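Local coordinates for beta-lactamase Rm3 (PDB 5IQK), which hydrolyses the amide bond of beta-lactam antibiotics as a zinc-dependent metallo-beta-lactamase of subclass B3, at residues C7-D13 with L49-K55; G78-G84 with L122-P126. All blocks are in the same frame, centred on the assembly; numbering follows the deposited sequence.

Contact 1. Residues C7-D13 with L49-K55; sequences CATWNAD and LPESAPK. With ZN (zinc ion), chain E.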
# COMPACT_ATOMS: atom_id res chain seq x y z
N CYS A 7 6.74 11.97 10.21
CA CYS A 7 6.09 10.77 10.74
C CYS A 7 4.82 11.13 11.52
O CYS A 7 3.82 10.40 11.44
CB CYS A 7 7.04 9.96 11.63
SG CYS A 7 8.32 9.03 10.72
N ALA A 8 4.86 12.23 12.27
CA ALA A 8 3.69 12.68 13.06
C ALA A 8 2.52 13.00 12.14
O ALA A 8 1.37 12.66 12.44
CB ALA A 8 4.05 13.88 13.91
N THR A 9 2.80 13.68 11.04
CA THR A 9 1.78 14.00 10.05
C THR A 9 1.22 12.75 9.38
O THR A 9 0.01 12.57 9.28
CB THR A 9 2.32 14.95 8.96
OG1 THR A 9 2.63 16.20 9.57
CG2 THR A 9 1.28 15.19 7.88
N TRP A 10 2.11 11.88 8.91
CA TRP A 10 1.68 10.65 8.25
C TRP A 10 0.82 9.77 9.16
O TRP A 10 -0.12 9.11 8.69
CB TRP A 10 2.89 9.86 7.77
CG TRP A 10 3.57 10.46 6.54
CD1 TRP A 10 3.20 11.59 5.86
CD2 TRP A 10 4.74 9.97 5.88
NE1 TRP A 10 4.07 11.82 4.80
CE2 TRP A 10 5.02 10.83 4.80
CE3 TRP A 10 5.59 8.88 6.12
CZ2 TRP A 10 6.11 10.63 3.94
CZ3 TRP A 10 6.67 8.69 5.26
CH2 TRP A 10 6.91 9.55 4.19
N ASN A 11 1.15 9.73 10.45
CA ASN A 11 0.46 8.83 11.38
C ASN A 11 -0.75 9.43 12.09
O ASN A 11 -1.32 8.80 12.97
CB ASN A 11 1.44 8.32 12.44
CG ASN A 11 0.95 7.07 13.16
OD1 ASN A 11 0.50 6.12 12.52
ND2 ASN A 11 1.03 7.07 14.48
N ALA A 12 -1.15 10.64 11.70
CA ALA A 12 -2.27 11.32 12.36
C ALA A 12 -3.57 10.52 12.25
O ALA A 12 -3.80 9.83 11.25
CB ALA A 12 -2.46 12.71 11.76
N ASP A 13 -4.39 10.61 13.28
CA ASP A 13 -5.67 9.92 13.33
C ASP A 13 -6.52 10.15 12.10
O ASP A 13 -6.65 11.28 11.62
CB ASP A 13 -6.49 10.37 14.53
CG ASP A 13 -5.93 9.90 15.85
OD1 ASP A 13 -4.97 9.10 15.85
OD2 ASP A 13 -6.47 10.32 16.89
N LEU A 49 3.41 2.70 9.99
CA LEU A 49 4.60 2.78 10.85
C LEU A 49 4.42 1.85 12.04
O LEU A 49 3.31 1.40 12.30
CB LEU A 49 4.81 4.22 11.33
CG LEU A 49 5.20 5.25 10.27
CD1 LEU A 49 4.85 6.66 10.76
CD2 LEU A 49 6.69 5.17 9.94
N PRO A 50 5.50 1.57 12.78
CA PRO A 50 5.34 0.76 13.99
C PRO A 50 4.28 1.34 14.91
O PRO A 50 3.49 0.58 15.47
CB PRO A 50 6.72 0.81 14.64
CG PRO A 50 7.65 0.96 13.47
CD PRO A 50 6.92 1.88 12.53
N GLU A 51 4.24 2.67 15.03
CA GLU A 51 3.26 3.32 15.88
C GLU A 51 1.88 3.43 15.21
O GLU A 51 0.93 3.95 15.80
CB GLU A 51 3.76 4.71 16.31
CG GLU A 51 4.01 5.69 15.17
CD GLU A 51 5.44 5.68 14.64
OE1 GLU A 51 6.08 4.60 14.58
OE2 GLU A 51 5.94 6.77 14.27
N SER A 52 1.75 2.90 13.99
CA SER A 52 0.45 2.86 13.33
C SER A 52 -0.37 1.65 13.74
O SER A 52 -1.59 1.70 13.67
CB SER A 52 0.60 2.84 11.82
OG SER A 52 1.23 4.02 11.36
N ALA A 53 0.29 0.58 14.15
CA ALA A 53 -0.40 -0.68 14.44
C ALA A 53 -1.53 -0.53 15.47
O ALA A 53 -2.63 -1.02 15.23
CB ALA A 53 0.60 -1.74 14.89
N PRO A 54 -1.29 0.17 16.60
CA PRO A 54 -2.43 0.31 17.52
C PRO A 54 -3.59 1.12 16.95
O PRO A 54 -4.74 0.91 17.34
CB PRO A 54 -1.84 1.03 18.74
CG PRO A 54 -0.37 0.92 18.60
CD PRO A 54 -0.06 0.74 17.16
N LYS A 55 -3.29 2.05 16.06
CA LYS A 55 -4.32 2.88 15.45
C LYS A 55 -5.13 2.07 14.47
O LYS A 55 -6.36 2.18 14.45
CB LYS A 55 -3.70 4.09 14.77
CG LYS A 55 -3.06 5.06 15.75
CD LYS A 55 -2.78 6.40 15.10
CE LYS A 55 -2.11 7.34 16.06
NZ LYS A 55 -2.12 8.76 15.54
ZN ZN E . 10.21 10.32 10.68
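A largely polar contact ties the N-terminal segment, where helix 5-10 runs out, to the turn that leads into helix 53-62, with Asn11 against Ser52 and Lys55 reaching across to Asn11 and Asp13. Asn11 is the first residue to leave helical geometry. Its CG lies anti to the backbone N (chi1 -161°), which carries the amide over to the turn at Ser52. There Ser52 OG donates to Asn11 OD1 at 2.5 Å, from 39° above the carbonyl plane, while Asn11 ND2 makes a weak bond to Glu51 O at 3.4 Å, so both ends of this buried amide are engaged. Lys55 is extended beyond CG, and its NZ donates to the backbone oxygen Asn11 O at 2.7 Å. The same NZ forms a salt bridge with the carboxylate oxygen Asp13 OD1 at 2.9 Å, on the anti side of OD1 and 33° out of the carboxylate plane. Leu49 supplies the apolar end, CD1 lying 4.1 Å from Cys7 CB and at the same distance from Asn11 CB. Cys7 SG binds a zinc ion that Cys4 SG also holds. The contact thus docks an N-terminal helix with a CxxC zinc site onto the metallo-beta-lactamase fold, at the loop following strand 42-45.

Contact 2. Residues G78-G84 with L122-P126; sequences GHIDHAG and LPKYP. With ZN (zinc ion), chain D; ZN (zinc ion), chain C.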
# COMPACT_ATOMS: atom_id res chain seq x y z
N GLY A 78 8.45 -2.61 1.39
CA GLY A 78 9.16 -2.87 2.63
C GLY A 78 9.63 -1.67 3.44
O GLY A 78 10.32 -1.82 4.44
N HIS A 79 9.28 -0.47 3.01
CA HIS A 79 9.63 0.71 3.80
C HIS A 79 8.91 0.71 5.13
O HIS A 79 7.79 0.22 5.23
CB HIS A 79 9.32 1.99 3.04
CG HIS A 79 10.31 2.32 1.97
ND1 HIS A 79 9.98 3.11 0.89
CD2 HIS A 79 11.62 1.99 1.82
CE1 HIS A 79 11.05 3.26 0.13
NE2 HIS A 79 12.05 2.59 0.66
N ILE A 80 9.56 1.30 6.13
CA ILE A 80 9.05 1.32 7.50
C ILE A 80 7.64 1.91 7.63
O ILE A 80 6.90 1.54 8.54
CB ILE A 80 10.04 2.08 8.44
CG1 ILE A 80 9.60 1.98 9.90
CG2 ILE A 80 10.20 3.55 8.00
CD1 ILE A 80 10.71 2.34 10.90
N ASP A 81 7.26 2.83 6.74
CA ASP A 81 5.96 3.47 6.89
C ASP A 81 4.81 2.63 6.32
O ASP A 81 3.66 3.07 6.37
CB ASP A 81 5.94 4.86 6.23
CG ASP A 81 6.36 4.84 4.76
OD1 ASP A 81 7.31 4.10 4.45
OD2 ASP A 81 5.74 5.55 3.93
N HIS A 82 5.12 1.43 5.80
CA HIS A 82 4.08 0.48 5.36
C HIS A 82 4.25 -0.87 6.06
O HIS A 82 3.28 -1.62 6.26
CB HIS A 82 4.12 0.33 3.83
CG HIS A 82 4.02 1.64 3.11
ND1 HIS A 82 2.82 2.26 2.85
CD2 HIS A 82 4.98 2.49 2.67
CE1 HIS A 82 3.04 3.42 2.26
NE2 HIS A 82 4.34 3.59 2.14
N ALA A 83 5.48 -1.18 6.43
CA ALA A 83 5.79 -2.49 6.99
C ALA A 83 6.09 -2.45 8.48
O ALA A 83 6.13 -3.50 9.13
CB ALA A 83 6.99 -3.12 6.23
N GLY A 84 6.29 -1.25 9.03
CA GLY A 84 6.67 -1.10 10.43
C GLY A 84 5.67 -1.64 11.44
O GLY A 84 6.04 -2.10 12.52
N LEU A 122 16.66 5.15 6.57
CA LEU A 122 15.44 4.85 7.32
C LEU A 122 15.78 4.04 8.57
O LEU A 122 16.75 3.29 8.59
CB LEU A 122 14.43 4.09 6.44
CG LEU A 122 13.75 4.87 5.30
CD1 LEU A 122 12.91 3.97 4.41
CD2 LEU A 122 12.91 6.02 5.85
N PRO A 123 14.97 4.18 9.64
CA PRO A 123 15.23 3.40 10.85
C PRO A 123 14.91 1.92 10.67
O PRO A 123 14.12 1.57 9.78
CB PRO A 123 14.28 4.02 11.89
CG PRO A 123 13.77 5.30 11.28
CD PRO A 123 13.82 5.09 9.80
N LYS A 124 15.50 1.06 11.50
CA LYS A 124 15.09 -0.35 11.54
C LYS A 124 13.69 -0.43 12.14
O LYS A 124 13.28 0.46 12.88
CB LYS A 124 16.06 -1.18 12.37
CG LYS A 124 17.49 -1.17 11.85
CD LYS A 124 18.44 -1.97 12.75
CE LYS A 124 19.88 -1.80 12.29
NZ LYS A 124 20.82 -2.79 12.90
N TYR A 125 12.96 -1.50 11.82
CA TYR A 125 11.63 -1.73 12.40
C TYR A 125 11.46 -3.20 12.83
O TYR A 125 12.30 -4.04 12.49
CB TYR A 125 10.53 -1.30 11.41
CG TYR A 125 10.52 -2.00 10.06
CD1 TYR A 125 9.92 -3.24 9.90
CD2 TYR A 125 11.07 -1.38 8.94
CE1 TYR A 125 9.89 -3.88 8.65
CE2 TYR A 125 11.06 -2.00 7.69
CZ TYR A 125 10.47 -3.25 7.56
OH TYR A 125 10.44 -3.86 6.32
N PRO A 126 10.39 -3.52 13.58
CA PRO A 126 10.26 -4.90 14.06
C PRO A 126 10.17 -5.94 12.94
O PRO A 126 9.33 -5.82 12.05
CB PRO A 126 8.95 -4.87 14.86
CG PRO A 126 8.86 -3.46 15.33
CD PRO A 126 9.37 -2.64 14.19
ZN ZN D . 5.48 5.24 1.99
ZN ZN C . 8.16 3.83 0.31
O HOH W 1 7.53 5.14 1.52
O HOH W 2 6.80 -4.93 11.42
O HOH W 3 6.09 5.23 -0.31
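Gly84 and Tyr125 bring the two backbones closest, their CA atoms 5.4 Å apart, where the short helix 80-83 meets an irregular segment, 122-126, in the loop between helix 101-109 and strand 131-133. His79 occupies the N-cap position, and its carbonyl O accepts from both His82 N and Ala83 N, so the first turn of the short helix closes on this one oxygen. Tyr125 carries much of the contact. Its CG sits between the backbone N and the carbonyl carbon (chi1 59°), and from there the ring reaches along the helix to Gly78, where OH donates to Gly78 O at 2.8 Å; the hydroxyl is tilted 23° from that carbonyl plane. Backbone at Ala83 and Gly84 covers one face of the ring, with Gly84 N 4.2 Å above its plane, and Ala83 CB packs 3.7 Å from Tyr125 CZ. Ile80 and Tyr125 lie alongside each other, running opposite ways, with Ile80 CB 3.6 Å from Tyr125 CD2, and Ile80 CD1 ends 4.1 Å from Pro123 CB. At the other end of the loop segment, Leu122 comes roughly perpendicular to His79 and sets CD1 3.5 Å from His79 CD2. That imidazole is held from two sides, ND1 binding one zinc ion and NE2 hydrogen-bonded to Asp116. Asp81 and His82 bind the second zinc through OD2 and NE2, and water 1 bridges the two metals, 1.9 Å from the zinc of His79 ND1. His77 and His155 complete the protein ligands of the first zinc and His223 those of the second; water 3 lies farther from both. The HxHxDH motif is the superfamily signature; here it builds a dinuclear zinc centre, with Asp81, His82 and His223 forming the Asp-His-His second site of subclass B3.

Overall arrangement
Contact 1 is complete before the first residue of contact 2, so the two stand in series along the chain, and their centres lie about 12 Å apart. They share helix 80-83, which carries zinc ligands: it is part of contact 2, and contact 1 packs on it. Leu49 CD2 packs 3.6 Å from Asp81 CA. Trp10 CZ3 lies 3.5 Å from Asp81 OD2, and Pro50 rests against Ile80. Segments 49-55 and 78-84 follow strands 42-45 and 70-74, parallel neighbours in the seven-stranded sheet. The dinuclear centre in contact 2 is therefore bordered by the N-terminal segment, where Trp10 also meets the ring of His223 edge-to-face, and by loop 122-126, consistent with both helping to surround the active site.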